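Local coordinates for protein 5-formyl-3-hydroxy-2-methylpyridine 4-carboxylate 5-dehydrogenase (Mesorhizobium japonicum MAFF 303099, PDB 4OM8) that oxidises 5-formyl-3-hydroxy-2-methylpyridine-4-carboxylate with NAD(+) in vitamin B6 breakdown and can also reduce it with NADH, acting as a dismutase, at residues Glu89-Lys94 / Ser116-Thr121; Ile110-Thr115 / Val134-Ser139. All blocks are in the same frame, centred on the assembly; numbering follows the deposited sequence.

Contact 1. Residues Glu89-Lys94 / Ser116-Thr121; sequences ENISIK and SGIPIT. With NAD (nicotinamide-adenine-dinucleotide), chain C.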
ATOM      1  N   GLU A  89      16.673 -18.508   5.867  1.00 15.82           N
ATOM      2  CA  GLU A  89      15.485 -19.165   5.357  1.00 15.90           C
ATOM      3  C   GLU A  89      15.836 -20.506   4.695  1.00 18.04           C
ATOM      4  O   GLU A  89      15.860 -20.641   3.469  1.00 19.93           O
ATOM      5  CB  GLU A  89      14.776 -18.224   4.389  1.00 19.15           C
ATOM      6  CG  GLU A  89      13.392 -18.667   4.030  1.00 17.56           C
ATOM      7  CD  GLU A  89      12.371 -18.338   5.104  1.00 16.43           C
ATOM      8  OE1 GLU A  89      11.244 -17.990   4.710  1.00 17.15           O
ATOM      9  OE2 GLU A  89      12.680 -18.440   6.321  1.00 13.73           O
ATOM     10  N   ASN A  90      16.117 -21.491   5.533  1.00 15.91           N
ATOM     11  CA  ASN A  90      16.637 -22.784   5.113  1.00 17.96           C
ATOM     12  C   ASN A  90      16.237 -23.770   6.194  1.00 19.53           C
ATOM     13  O   ASN A  90      16.675 -23.636   7.333  1.00 16.23           O
ATOM     14  CB  ASN A  90      18.164 -22.703   4.934  1.00 18.83           C
ATOM     15  CG  ASN A  90      18.804 -24.023   4.517  1.00 26.68           C
ATOM     16  OD1 ASN A  90      18.404 -25.104   4.944  1.00 27.58           O
ATOM     17  ND2 ASN A  90      19.828 -23.925   3.677  1.00 34.35           N
ATOM     18  N   ILE A  91      15.390 -24.739   5.863  1.00 15.86           N
ATOM     19  CA  ILE A  91      14.808 -25.570   6.909  1.00 13.83           C
ATOM     20  C   ILE A  91      15.860 -26.451   7.590  1.00 17.18           C
ATOM     21  O   ILE A  91      15.729 -26.758   8.771  1.00 17.13           O
ATOM     22  CB  ILE A  91      13.650 -26.434   6.359  1.00 19.36           C
ATOM     23  CG1 ILE A  91      12.890 -27.099   7.507  1.00 23.24           C
ATOM     24  CG2 ILE A  91      14.164 -27.457   5.350  1.00 21.46           C
ATOM     25  CD1 ILE A  91      11.593 -27.734   7.085  1.00 26.63           C
ATOM     26  N   SER A  92      16.921 -26.827   6.876  1.00 17.27           N
ATOM     27  CA  SER A  92      17.965 -27.633   7.505  1.00 17.31           C
ATOM     28  C   SER A  92      18.703 -26.819   8.577  1.00 15.70           C
ATOM     29  O   SER A  92      19.002 -27.342   9.657  1.00 17.63           O
ATOM     30  CB  SER A  92      18.953 -28.173   6.468  1.00 25.87           C
ATOM     31  OG  SER A  92      19.731 -27.133   5.906  1.00 39.15           O
ATOM     32  N   ILE A  93      18.978 -25.545   8.292  1.00 17.26           N
ATOM     33  CA  ILE A  93      19.636 -24.690   9.283  1.00 14.48           C
ATOM     34  C   ILE A  93      18.705 -24.432  10.475  1.00 15.80           C
ATOM     35  O   ILE A  93      19.139 -24.487  11.622  1.00 14.59           O
ATOM     36  CB  ILE A  93      20.095 -23.347   8.674  1.00 15.64           C
ATOM     37  CG1 ILE A  93      21.087 -23.607   7.534  1.00 21.42           C
ATOM     38  CG2 ILE A  93      20.746 -22.468   9.731  1.00 20.39           C
ATOM     39  CD1 ILE A  93      21.669 -22.343   6.925  1.00 22.24           C
ATOM     40  N   LYS A  94      17.427 -24.166  10.211  1.00 13.30           N
ATOM     41  CA  LYS A  94      16.485 -23.942  11.311  1.00 12.26           C
ATOM     42  C   LYS A  94      16.342 -25.199  12.172  1.00 12.89           C
ATOM     43  O   LYS A  94      16.337 -25.119  13.406  1.00 12.81           O
ATOM     44  CB  LYS A  94      15.125 -23.489  10.777  1.00 10.23           C
ATOM     45  CG  LYS A  94      15.172 -22.152  10.019  1.00 11.54           C
ATOM     46  CD  LYS A  94      13.780 -21.606   9.745  1.00 12.34           C
ATOM     47  CE  LYS A  94      13.837 -20.370   8.865  1.00 13.69           C
ATOM     48  NZ  LYS A  94      14.708 -19.289   9.428  1.00 11.96           N
ATOM     49  N   SER A 116       9.605 -16.317   6.915  1.00 12.73           N
ATOM     50  CA  SER A 116       8.597 -15.768   6.016  1.00 13.20           C
ATOM     51  C   SER A 116       7.890 -16.854   5.200  1.00 12.48           C
ATOM     52  O   SER A 116       6.696 -16.751   4.931  1.00 15.79           O
ATOM     53  CB  SER A 116       9.239 -14.746   5.075  1.00 13.40           C
ATOM     54  OG  SER A 116       9.710 -13.619   5.794  1.00 16.30           O
ATOM     55  N   GLY A 117       8.619 -17.888   4.800  1.00 13.34           N
ATOM     56  CA  GLY A 117       8.094 -18.798   3.796  1.00 14.68           C
ATOM     57  C   GLY A 117       8.099 -20.281   4.090  1.00 14.96           C
ATOM     58  O   GLY A 117       7.657 -21.072   3.261  1.00 15.31           O
ATOM     59  N   ILE A 118       8.606 -20.671   5.256  1.00 12.80           N
ATOM     60  CA  ILE A 118       8.586 -22.076   5.629  1.00 14.52           C
ATOM     61  C   ILE A 118       7.396 -22.331   6.549  1.00 13.37           C
ATOM     62  O   ILE A 118       7.228 -21.637   7.547  1.00 13.77           O
ATOM     63  CB  ILE A 118       9.899 -22.479   6.309  1.00 13.68           C
ATOM     64  CG1 ILE A 118      11.079 -22.136   5.382  1.00 11.98           C
ATOM     65  CG2 ILE A 118       9.879 -23.965   6.664  1.00 13.02           C
ATOM     66  CD1 ILE A 118      12.441 -22.256   6.027  1.00 14.72           C
ATOM     67  N   PRO A 119       6.554 -23.324   6.215  1.00 13.44           N
ATOM     68  CA  PRO A 119       5.368 -23.560   7.044  1.00 12.23           C
ATOM     69  C   PRO A 119       5.730 -23.870   8.486  1.00 11.42           C
ATOM     70  O   PRO A 119       6.679 -24.620   8.747  1.00 11.93           O
ATOM     71  CB  PRO A 119       4.701 -24.777   6.390  1.00 15.19           C
ATOM     72  CG  PRO A 119       5.247 -24.830   5.015  1.00 21.81           C
ATOM     73  CD  PRO A 119       6.619 -24.233   5.057  1.00 14.24           C
ATOM     74  N   ILE A 120       4.987 -23.283   9.415  1.00 11.44           N
ATOM     75  CA  ILE A 120       5.225 -23.550  10.831  1.00  9.98           C
ATOM     76  C   ILE A 120       4.999 -25.036  11.085  1.00 11.03           C
ATOM     77  O   ILE A 120       5.663 -25.648  11.917  1.00 11.74           O
ATOM     78  CB  ILE A 120       4.301 -22.694  11.726  1.00  9.60           C
ATOM     79  CG1 ILE A 120       4.440 -21.202  11.372  1.00 10.23           C
ATOM     80  CG2 ILE A 120       4.616 -22.911  13.194  1.00 11.00           C
ATOM     81  CD1 ILE A 120       5.887 -20.701  11.292  1.00 12.51           C
ATOM     82  N   THR A 121       4.077 -25.622  10.322  1.00 11.43           N
ATOM     83  CA  THR A 121       3.783 -27.049  10.440  1.00 15.00           C
ATOM     84  C   THR A 121       5.010 -27.919  10.143  1.00 12.78           C
ATOM     85  O   THR A 121       5.222 -28.963  10.792  1.00 13.98           O
ATOM     86  CB  THR A 121       2.636 -27.422   9.502  1.00 12.50           C
ATOM     87  OG1 THR A 121       1.461 -26.729   9.929  1.00 14.04           O
ATOM     88  CG2 THR A 121       2.375 -28.926   9.512  1.00 17.71           C
TER
HETATM   89  PA  NAD C 402      20.109 -12.556   7.479  0.74 14.21           P
HETATM   90  O1A NAD C 402      20.725 -13.449   6.416  0.74 16.80           O
HETATM   91  O2A NAD C 402      20.280 -11.046   7.408  0.74 12.72           O
HETATM   92  O5B NAD C 402      20.660 -13.051   8.908  0.74 16.41           O
HETATM   93  C5B NAD C 402      20.747 -14.434   9.252  0.74 13.93           C
HETATM   94  C4B NAD C 402      21.708 -14.557  10.425  0.74 13.34           C
HETATM   95  O4B NAD C 402      21.651 -15.884  10.950  0.74 15.33           O
HETATM   96  C3B NAD C 402      23.150 -14.298   9.988  0.74 13.40           C
HETATM   97  O3B NAD C 402      23.729 -13.255  10.783  0.74 14.85           O
HETATM   98  C2B NAD C 402      23.841 -15.638  10.208  0.74 16.35           C
HETATM   99  O2B NAD C 402      25.222 -15.542  10.591  0.74 14.01           O
HETATM  100  C1B NAD C 402      22.994 -16.239  11.312  0.74 16.90           C
HETATM  101  N9A NAD C 402      23.072 -17.703  11.463  0.74 15.61           N
HETATM  102  C8A NAD C 402      23.221 -18.631  10.503  0.74 15.88           C
HETATM  103  N7A NAD C 402      23.219 -19.877  11.038  0.74 16.06           N
HETATM  104  C5A NAD C 402      23.060 -19.750  12.366  0.74 14.95           C
HETATM  105  C6A NAD C 402      22.974 -20.656  13.525  0.74 15.32           C
HETATM  106  N6A NAD C 402      23.053 -22.001  13.375  0.74 18.27           N
HETATM  107  N1A NAD C 402      22.813 -20.099  14.745  0.74 16.13           N
HETATM  108  C2A NAD C 402      22.736 -18.768  14.918  0.74 16.15           C
HETATM  109  N3A NAD C 402      22.808 -17.886  13.908  0.74 14.11           N
HETATM  110  C4A NAD C 402      22.971 -18.314  12.638  0.74 13.08           C
HETATM  111  O3  NAD C 402      18.561 -12.989   7.595  0.74 13.31           O
HETATM  112  PN  NAD C 402      17.322 -12.040   7.988  0.74 14.51           P
HETATM  113  O1N NAD C 402      16.942 -11.185   6.793  0.74 16.11           O
HETATM  114  O2N NAD C 402      17.535 -11.362   9.323  0.74 12.97           O
HETATM  115  O5D NAD C 402      16.155 -13.124   8.172  0.74 13.40           O
HETATM  116  C5D NAD C 402      16.194 -14.106   9.216  0.74 12.98           C
HETATM  117  C4D NAD C 402      14.866 -14.852   9.195  0.74 11.07           C
HETATM  118  O4D NAD C 402      13.826 -13.885   9.301  0.74 13.77           O
HETATM  119  C3D NAD C 402      14.624 -15.586   7.885  0.74 12.55           C
HETATM  120  O3D NAD C 402      13.807 -16.721   8.183  0.74 13.17           O
HETATM  121  C2D NAD C 402      13.804 -14.611   7.062  0.74 12.44           C
HETATM  122  O2D NAD C 402      12.940 -15.278   6.136  0.74 12.12           O
HETATM  123  C1D NAD C 402      12.987 -13.917   8.139  0.74 12.46           C
HETATM  124  N1N NAD C 402      12.550 -12.552   7.806  0.74 13.62           N
HETATM  125  C2N NAD C 402      13.281 -11.723   7.033  0.74 14.64           C
HETATM  126  C3N NAD C 402      12.822 -10.429   6.771  0.74 13.56           C
HETATM  127  C7N NAD C 402      13.567  -9.465   5.885  0.74 19.73           C
HETATM  128  O7N NAD C 402      14.780  -9.521   5.748  0.74 18.88           O
HETATM  129  N7N NAD C 402      12.840  -8.557   5.238  0.74 12.90           N
HETATM  130  C4N NAD C 402      11.617 -10.002   7.316  0.74 16.05           C
HETATM  131  C5N NAD C 402      10.896 -10.874   8.120  0.74 13.97           C
HETATM  132  C6N NAD C 402      11.397 -12.147   8.355  0.74 12.66           C

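Contact 2. Residues Ile110-Thr115 / Val134-Ser139; sequences IVASDT and VGMHWS. With NAD (nicotinamide-adenine-dinucleotide), chain C.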
ATOM      1  N   ILE A 110       8.430 -21.155  24.881  1.00  9.69           N
ATOM      2  CA  ILE A 110       7.899 -21.000  23.537  1.00 10.73           C
ATOM      3  C   ILE A 110       9.063 -20.792  22.570  1.00 10.92           C
ATOM      4  O   ILE A 110      10.009 -20.059  22.859  1.00 11.00           O
ATOM      5  CB  ILE A 110       6.880 -19.846  23.461  1.00 11.55           C
ATOM      6  CG1 ILE A 110       5.652 -20.223  24.291  1.00 13.75           C
ATOM      7  CG2 ILE A 110       6.479 -19.562  22.012  1.00 11.29           C
ATOM      8  CD1 ILE A 110       4.634 -19.134  24.442  1.00 14.61           C
ATOM      9  N   VAL A 111       9.006 -21.479  21.437  1.00 10.30           N
ATOM     10  CA  VAL A 111       9.980 -21.278  20.378  1.00  9.05           C
ATOM     11  C   VAL A 111       9.267 -20.700  19.165  1.00 10.39           C
ATOM     12  O   VAL A 111       8.401 -21.343  18.583  1.00 10.85           O
ATOM     13  CB  VAL A 111      10.688 -22.582  20.004  1.00  9.47           C
ATOM     14  CG1 VAL A 111      11.712 -22.327  18.914  1.00 11.68           C
ATOM     15  CG2 VAL A 111      11.380 -23.152  21.244  1.00 12.51           C
ATOM     16  N   ALA A 112       9.612 -19.465  18.809  1.00  9.39           N
ATOM     17  CA  ALA A 112       8.989 -18.790  17.684  1.00  8.86           C
ATOM     18  C   ALA A 112       9.958 -18.690  16.530  1.00 11.82           C
ATOM     19  O   ALA A 112      11.145 -18.484  16.750  1.00 14.86           O
ATOM     20  CB  ALA A 112       8.533 -17.398  18.096  1.00 10.81           C
ATOM     21  N   SER A 113       9.467 -18.855  15.308  1.00  9.40           N
ATOM     22  CA  SER A 113      10.285 -18.599  14.130  1.00  8.87           C
ATOM     23  C   SER A 113       9.874 -17.306  13.457  1.00  9.37           C
ATOM     24  O   SER A 113       8.681 -17.033  13.312  1.00 11.24           O
ATOM     25  CB  SER A 113      10.166 -19.738  13.119  1.00  8.63           C
ATOM     26  OG  SER A 113      10.962 -19.456  11.972  1.00  9.66           O
ATOM     27  N   ASP A 114      10.874 -16.548  13.000  1.00  9.48           N
ATOM     28  CA  ASP A 114      10.663 -15.342  12.200  1.00  9.88           C
ATOM     29  C   ASP A 114      10.523 -15.671  10.709  1.00 10.31           C
ATOM     30  O   ASP A 114      10.463 -14.754   9.888  1.00 11.09           O
ATOM     31  CB  ASP A 114      11.834 -14.371  12.424  1.00  8.65           C
ATOM     32  CG  ASP A 114      11.551 -12.946  11.954  1.00 11.18           C
ATOM     33  OD1 ASP A 114      10.386 -12.521  11.930  1.00 11.32           O
ATOM     34  OD2 ASP A 114      12.536 -12.230  11.682  1.00 11.76           O
ATOM     35  N   THR A 115      10.444 -16.959  10.360  1.00 10.87           N
ATOM     36  CA  THR A 115      10.388 -17.365   8.953  1.00  9.84           C
ATOM     37  C   THR A 115       9.298 -16.633   8.168  1.00 11.03           C
ATOM     38  O   THR A 115       8.212 -16.362   8.675  1.00 10.82           O
ATOM     39  CB  THR A 115      10.160 -18.883   8.804  1.00 10.51           C
ATOM     40  OG1 THR A 115      10.233 -19.235   7.410  1.00 11.24           O
ATOM     41  CG2 THR A 115       8.789 -19.286   9.353  1.00 10.93           C
ATOM     42  N   VAL A 134       5.671 -21.773  17.257  1.00  9.93           N
ATOM     43  CA  VAL A 134       4.731 -20.883  16.592  1.00 11.08           C
ATOM     44  C   VAL A 134       5.487 -19.955  15.660  1.00 11.32           C
ATOM     45  O   VAL A 134       6.693 -19.737  15.837  1.00 11.92           O
ATOM     46  CB  VAL A 134       3.944 -20.064  17.657  1.00 10.69           C
ATOM     47  CG1 VAL A 134       4.880 -19.140  18.442  1.00 11.65           C
ATOM     48  CG2 VAL A 134       2.789 -19.279  17.052  1.00 12.41           C
ATOM     49  N   GLY A 135       4.797 -19.411  14.667  1.00  9.51           N
ATOM     50  CA  GLY A 135       5.379 -18.351  13.868  1.00  9.72           C
ATOM     51  C   GLY A 135       5.175 -17.000  14.521  1.00  9.45           C
ATOM     52  O   GLY A 135       4.085 -16.694  15.001  1.00  9.68           O
ATOM     53  N   MET A 136       6.244 -16.209  14.582  1.00  9.46           N
ATOM     54  CA  MET A 136       6.178 -14.824  15.034  1.00  8.88           C
ATOM     55  C   MET A 136       6.910 -14.022  13.972  1.00 10.43           C
ATOM     56  O   MET A 136       8.135 -13.886  14.007  1.00 10.33           O
ATOM     57  CB  MET A 136       6.820 -14.653  16.413  1.00 10.49           C
ATOM     58  CG  MET A 136       6.688 -13.269  17.009  1.00 10.41           C
ATOM     59  SD  MET A 136       7.773 -13.134  18.446  1.00 11.06           S
ATOM     60  CE  MET A 136       7.138 -11.631  19.203  1.00 10.91           C
ATOM     61  N   HIS A 137       6.149 -13.519  13.003  1.00  9.80           N
ATOM     62  CA  HIS A 137       6.738 -12.997  11.786  1.00 10.86           C
ATOM     63  C   HIS A 137       6.765 -11.475  11.811  1.00 11.11           C
ATOM     64  O   HIS A 137       5.737 -10.822  11.663  1.00 11.22           O
ATOM     65  CB  HIS A 137       5.964 -13.511  10.574  1.00 12.67           C
ATOM     66  CG  HIS A 137       6.480 -12.997   9.273  1.00 10.81           C
ATOM     67  ND1 HIS A 137       5.731 -12.179   8.458  1.00 13.86           N
ATOM     68  CD2 HIS A 137       7.670 -13.174   8.649  1.00 11.80           C
ATOM     69  CE1 HIS A 137       6.433 -11.879   7.380  1.00 13.95           C
ATOM     70  NE2 HIS A 137       7.611 -12.475   7.466  1.00 12.04           N
ATOM     71  N   TRP A 138       7.956 -10.937  12.038  1.00 10.28           N
ATOM     72  CA  TRP A 138       8.188  -9.505  12.070  1.00 10.29           C
ATOM     73  C   TRP A 138       8.366  -8.968  10.662  1.00 12.02           C
ATOM     74  O   TRP A 138       8.460  -9.736   9.702  1.00 13.34           O
ATOM     75  CB  TRP A 138       9.430  -9.194  12.896  1.00 10.26           C
ATOM     76  CG  TRP A 138       9.367  -9.597  14.345  1.00 10.24           C
ATOM     77  CD1 TRP A 138       9.246 -10.867  14.858  1.00 10.97           C
ATOM     78  CD2 TRP A 138       9.472  -8.719  15.466  1.00  9.99           C
ATOM     79  NE1 TRP A 138       9.254 -10.823  16.239  1.00 10.82           N
ATOM     80  CE2 TRP A 138       9.388  -9.514  16.634  1.00 10.65           C
ATOM     81  CE3 TRP A 138       9.621  -7.332  15.598  1.00 11.38           C
ATOM     82  CZ2 TRP A 138       9.456  -8.965  17.913  1.00 11.28           C
ATOM     83  CZ3 TRP A 138       9.677  -6.785  16.872  1.00 10.37           C
ATOM     84  CH2 TRP A 138       9.599  -7.602  18.014  1.00 11.61           C
ATOM     85  N   SER A 139       8.410  -7.646  10.539  1.00  7.83           N
ATOM     86  CA  SER A 139       8.662  -7.005   9.249  1.00 10.58           C
ATOM     87  C   SER A 139       9.868  -6.073   9.326  1.00 10.50           C
ATOM     88  O   SER A 139      10.190  -5.556  10.392  1.00 11.94           O
ATOM     89  CB  SER A 139       7.424  -6.227   8.781  1.00 13.14           C
ATOM     90  OG  SER A 139       6.346  -7.101   8.456  1.00 13.66           O
TER
HETATM   91  PA  NAD C 402      20.109 -12.556   7.479  0.74 14.21           P
HETATM   92  O1A NAD C 402      20.725 -13.449   6.416  0.74 16.80           O
HETATM   93  O2A NAD C 402      20.280 -11.046   7.408  0.74 12.72           O
HETATM   94  O5B NAD C 402      20.660 -13.051   8.908  0.74 16.41           O
HETATM   95  C5B NAD C 402      20.747 -14.434   9.252  0.74 13.93           C
HETATM   96  C4B NAD C 402      21.708 -14.557  10.425  0.74 13.34           C
HETATM   97  O4B NAD C 402      21.651 -15.884  10.950  0.74 15.33           O
HETATM   98  C3B NAD C 402      23.150 -14.298   9.988  0.74 13.40           C
HETATM   99  O3B NAD C 402      23.729 -13.255  10.783  0.74 14.85           O
HETATM  100  C2B NAD C 402      23.841 -15.638  10.208  0.74 16.35           C
HETATM  101  O2B NAD C 402      25.222 -15.542  10.591  0.74 14.01           O
HETATM  102  C1B NAD C 402      22.994 -16.239  11.312  0.74 16.90           C
HETATM  103  N9A NAD C 402      23.072 -17.703  11.463  0.74 15.61           N
HETATM  104  C8A NAD C 402      23.221 -18.631  10.503  0.74 15.88           C
HETATM  105  N7A NAD C 402      23.219 -19.877  11.038  0.74 16.06           N
HETATM  106  C5A NAD C 402      23.060 -19.750  12.366  0.74 14.95           C
HETATM  107  C6A NAD C 402      22.974 -20.656  13.525  0.74 15.32           C
HETATM  108  N6A NAD C 402      23.053 -22.001  13.375  0.74 18.27           N
HETATM  109  N1A NAD C 402      22.813 -20.099  14.745  0.74 16.13           N
HETATM  110  C2A NAD C 402      22.736 -18.768  14.918  0.74 16.15           C
HETATM  111  N3A NAD C 402      22.808 -17.886  13.908  0.74 14.11           N
HETATM  112  C4A NAD C 402      22.971 -18.314  12.638  0.74 13.08           C
HETATM  113  O3  NAD C 402      18.561 -12.989   7.595  0.74 13.31           O
HETATM  114  PN  NAD C 402      17.322 -12.040   7.988  0.74 14.51           P
HETATM  115  O1N NAD C 402      16.942 -11.185   6.793  0.74 16.11           O
HETATM  116  O2N NAD C 402      17.535 -11.362   9.323  0.74 12.97           O
HETATM  117  O5D NAD C 402      16.155 -13.124   8.172  0.74 13.40           O
HETATM  118  C5D NAD C 402      16.194 -14.106   9.216  0.74 12.98           C
HETATM  119  C4D NAD C 402      14.866 -14.852   9.195  0.74 11.07           C
HETATM  120  O4D NAD C 402      13.826 -13.885   9.301  0.74 13.77           O
HETATM  121  C3D NAD C 402      14.624 -15.586   7.885  0.74 12.55           C
HETATM  122  O3D NAD C 402      13.807 -16.721   8.183  0.74 13.17           O
HETATM  123  C2D NAD C 402      13.804 -14.611   7.062  0.74 12.44           C
HETATM  124  O2D NAD C 402      12.940 -15.278   6.136  0.74 12.12           O
HETATM  125  C1D NAD C 402      12.987 -13.917   8.139  0.74 12.46           C
HETATM  126  N1N NAD C 402      12.550 -12.552   7.806  0.74 13.62           N
HETATM  127  C2N NAD C 402      13.281 -11.723   7.033  0.74 14.64           C
HETATM  128  C3N NAD C 402      12.822 -10.429   6.771  0.74 13.56           C
HETATM  129  C7N NAD C 402      13.567  -9.465   5.885  0.74 19.73           C
HETATM  130  O7N NAD C 402      14.780  -9.521   5.748  0.74 18.88           O
HETATM  131  N7N NAD C 402      12.840  -8.557   5.238  0.74 12.90           N
HETATM  132  C4N NAD C 402      11.617 -10.002   7.316  0.74 16.05           C
HETATM  133  C5N NAD C 402      10.896 -10.874   8.120  0.74 13.97           C
HETATM  134  C6N NAD C 402      11.397 -12.147   8.355  0.74 12.66           C

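Contact 1. Residues Glu89-Lys94 / Ser116-Thr121
The carboxylate of Glu89 joins the loop at Ser116-Gly117 to the nicotinamide ribose of NAD, one oxygen for each. Glu89 OE1 takes the amide of Gly117 N at 2.6 Å, a short bond noticeably bent at the hydrogen; the bond from Ser116 N to the same oxygen is weak. Glu89 OE2 accepts from the NAD hydroxyl O3D at 2.8 Å and is hydrogen-bonded to Thr115. The acid gets there with CG anti to the backbone N (chi1 -167°) and a bend at chi2 (79°) that turns the carboxylate toward the loop.

Lys94 reaches the same hydroxyl from the first turn of helix 91-102: its chain runs extended to CE, then bends at chi4 (-56°), leaving NZ 3.0 Å from NAD O3D. The ammonium also forms a salt bridge with Glu85 and a hydrogen bond to the carbonyl of Pro88, whereas its approach to Glu89 OE2 is long.

Next to these polar groups, Ile118 lays its CD1 against the helix start, 3.7 Å from Lys94 CE and 3.8 Å from Asn90 N, while its CG2 branch lies 4.2 Å from Ile91 CD1. Asn90 N-caps the helix, its OD1 receiving weak bonds from Ser92 N and Ile93 N and a shorter one from Ser92 OG. Glu89 and Lys94, beside Ile118 and the capped helix start, hold the nicotinamide ribose in the NAD site of a Rossmann-type domain.

Contact 2. Residues Ile110-Thr115 / Val134-Ser139
Strands 110-113 and 134-137 pair in parallel as neighbours in the Rossmann-type sheet, the two strands of a beta-alpha-beta unit whose helix is 120-123. Val134 N gives to Val111 O, Ser113 N to Val134 O, and Met136 N to Ser113 O at 2.9 Å. The pair is strongly twisted, the two short strand segments running 50° apart. On the face holding Ala112 and Val134, Ala112 CB presses against Met136 CB at 3.6 Å, and Val134 CG1 packs against Ile110 CG2; helix 158-170 covers Ile110, Val134 and Met136.

Past the paired strands, side chains take over the joining. CG anti to the backbone N (chi1 -164°) swings the Asp114 carboxylate across to the end of the neighbouring strand, where OD1 accepts from Trp138 N at 2.9 Å, nearly along the C-O axis and with a fairly straight N-H (161°). This links the two strand ends beside NAD; Asp114 OD2 lies 3.2 Å from NAD O4D. The indole edge also faces OD1, and its NE1 makes a weak bond to Met136 SD. Ser113 OG, bonded to Glu85, closes an ST turn with Thr115 N.

His137, considered important for catalysis and near the end of its strand, turns CD2 to the carbonyls of Asp114 and Thr115, Asp114 O in plane at the ring edge and Thr115 O oblique. Farther out, Glu149 takes ND1 and Ser116 pairs with NE2, so both ring nitrogens are engaged and the ring's rotation is probably fixed. The imidazole is thus held beside the nicotinamide, with His137 NE2 3.7 Å from NAD C5N.

Contact 2 brings the strand ends to the edge of the nicotinamide, and contact 1 grips the adjoining ribose; Thr115 and Ser116, consecutive in the chain, bring the two together. Thr115 OG1 of contact 2 lies 2.8 Å from Glu89 OE2 of contact 1, a probable hydrogen bond that ties the acid on the ribose to the turn after strand 110-113. Ser116 OG of contact 1 lies 2.9 Å from His137 NE2 of contact 2, probably hydrogen-bonded as well, and 3.4 Å from NAD C6N. Behind them, Ile120 CD1 packs 3.5 Å from Gly135 CA, seating the start of helix 120-123 on the sheet. The centres of the two contacts lie about 10 Å apart.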